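Local coordinates for protein major allergen Dau c 1 (Daucus carota, PDB 2WQL) that probably binds abscisic acid-like or other small hydrophobic ligands in an internal pocket, as a Bet v 1-family pathogenesis-related protein of plant defence and a carrot allergen, at residues G61-T66 with I133-A138. The protein carries 4 engineered substitutions. Sequence-based numbering, arbitrary orientation.
Engineered in segment 61-66: Thr66 (natural residue Ser).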
loop_
_atom_site.group_PDB
_atom_site.type_symbol
_atom_site.label_atom_id
_atom_site.label_comp_id
_atom_site.label_asym_id
_atom_site.label_seq_id
_atom_site.Cartn_x
_atom_site.Cartn_y
_atom_site.Cartn_z
ATOM N N GLY A 61 9.066 38.640 4.643
ATOM C CA GLY A 61 7.624 38.403 4.816
ATOM C C GLY A 61 7.205 37.030 5.348
ATOM O O GLY A 61 6.088 36.874 5.854
ATOM N N SER A 62 8.090 36.037 5.241
ATOM C CA SER A 62 7.711 34.628 5.414
ATOM C C SER A 62 7.006 34.310 6.744
ATOM O O SER A 62 7.256 34.961 7.749
ATOM C CB SER A 62 8.946 33.737 5.253
ATOM O OG SER A 62 9.679 34.102 4.086
ATOM N N PRO A 63 6.118 33.297 6.747
ATOM C CA PRO A 63 5.410 32.942 7.977
ATOM C C PRO A 63 6.352 32.524 9.091
ATOM O O PRO A 63 6.091 32.834 10.247
ATOM C CB PRO A 63 4.528 31.758 7.548
ATOM C CG PRO A 63 4.359 31.930 6.072
ATOM C CD PRO A 63 5.669 32.470 5.609
ATOM N N ILE A 64 7.410 31.793 8.737
ATOM C CA ILE A 64 8.541 31.504 9.644
ATOM C C ILE A 64 9.761 32.267 9.140
ATOM O O ILE A 64 10.197 32.025 8.014
ATOM C CB ILE A 64 8.903 30.023 9.637
ATOM C CG1 ILE A 64 7.736 29.170 10.158
ATOM C CG2 ILE A 64 10.151 29.782 10.468
ATOM C CD1 ILE A 64 8.000 27.628 10.062
ATOM N N THR A 65 10.311 33.174 9.951
ATOM C CA THR A 65 11.472 33.974 9.524
ATOM C C THR A 65 12.836 33.439 10.013
ATOM O O THR A 65 13.857 33.694 9.359
ATOM C CB THR A 65 11.348 35.474 9.926
ATOM O OG1 THR A 65 11.839 35.672 11.254
ATOM C CG2 THR A 65 9.904 35.949 9.846
ATOM N N THR A 66 12.863 32.734 11.147
ATOM C CA THR A 66 14.131 32.256 11.738
ATOM C C THR A 66 14.001 30.888 12.390
ATOM O O THR A 66 13.007 30.617 13.083
ATOM C CB THR A 66 14.658 33.206 12.850
ATOM O OG1 THR A 66 13.656 33.345 13.863
ATOM C CG2 THR A 66 15.009 34.584 12.310
ATOM N N ILE A 133 1.584 22.130 11.601
ATOM C CA ILE A 133 2.229 20.884 11.218
ATOM C C ILE A 133 2.097 20.659 9.698
ATOM O O ILE A 133 3.059 20.278 9.023
ATOM C CB ILE A 133 1.658 19.692 12.022
ATOM C CG1 ILE A 133 1.977 19.864 13.514
ATOM C CG2 ILE A 133 2.239 18.366 11.529
ATOM C CD1 ILE A 133 1.144 18.963 14.454
ATOM N N LYS A 134 0.909 20.896 9.166
ATOM C CA LYS A 134 0.701 20.794 7.722
ATOM C C LYS A 134 1.581 21.776 6.943
ATOM O O LYS A 134 2.092 21.445 5.868
ATOM C CB LYS A 134 -0.760 21.043 7.350
ATOM C CG LYS A 134 -1.722 19.904 7.668
ATOM C CD LYS A 134 -3.178 20.413 7.452
ATOM C CE LYS A 134 -4.242 19.342 7.719
ATOM N NZ LYS A 134 -5.617 19.846 7.430
ATOM N N PHE A 135 1.744 22.977 7.481
ATOM C CA PHE A 135 2.606 23.982 6.860
ATOM C C PHE A 135 4.031 23.473 6.749
ATOM O O PHE A 135 4.645 23.547 5.690
ATOM C CB PHE A 135 2.608 25.284 7.662
ATOM C CG PHE A 135 3.495 26.332 7.081
ATOM C CD1 PHE A 135 3.046 27.134 6.045
ATOM C CD2 PHE A 135 4.791 26.506 7.541
ATOM C CE1 PHE A 135 3.869 28.096 5.478
ATOM C CE2 PHE A 135 5.618 27.472 6.979
ATOM C CZ PHE A 135 5.157 28.265 5.950
ATOM N N ALA A 136 4.548 22.962 7.857
ATOM C CA ALA A 136 5.895 22.400 7.898
ATOM C C ALA A 136 6.053 21.286 6.880
ATOM O O ALA A 136 7.042 21.254 6.161
ATOM C CB ALA A 136 6.223 21.903 9.293
ATOM N N ASP A 137 5.070 20.394 6.800
ATOM C CA ASP A 137 5.101 19.284 5.830
ATOM C C ASP A 137 5.165 19.753 4.375
ATOM O O ASP A 137 5.910 19.202 3.562
ATOM C CB ASP A 137 3.872 18.386 5.999
ATOM C CG ASP A 137 3.950 17.507 7.236
ATOM O OD1 ASP A 137 5.038 17.451 7.896
ATOM O OD2 ASP A 137 2.909 16.853 7.536
ATOM N N ALA A 138 4.367 20.768 4.059
ATOM C CA ALA A 138 4.333 21.325 2.716
ATOM C C ALA A 138 5.691 21.911 2.368
ATOM O O ALA A 138 6.214 21.679 1.276
ATOM C CB ALA A 138 3.281 22.371 2.601
#
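Phe135 reaches from the helix to segment 61-66, and the far end of its ring settles against Pro63 and Ile64. One aromatic side chain thus spans the distance between the two backbones, the CA atoms of Pro63 and Phe135 being 9.5 Å apart. With CG anti to the backbone N (chi1 179°), the phenyl group extends well clear of the helix. CG of Pro63 lies 3.8 Å from CZ of Phe135, neither over the ring face nor at its edge, and the two side chains run at about a right angle to each other. Ile64 approaches differently. Its CG1 branch runs alongside Phe135 in the opposite direction, bringing CD1 to the ring edge, near the ring plane, 3.9 Å from CE2. The contact is apolar and modest, burying 125 Å² in total. In the Bet v 1 fold, a long C-terminal helix packs across a strongly curved antiparallel sheet to enclose a pocket; here Phe135 ties the N-terminal part of helix 130-153 to the connection between strands 53-57 and 66-75. The side chain of Ile64 is about 9 Å from the O-acetaldehydyl-hexaethylene glycol in the pocket, too far to touch it, and it also packs on Asp89 and Ile90 of a neighbouring loop. Ala153 and Ala149 of the second subunit pack on Pro63 and Phe135, respectively.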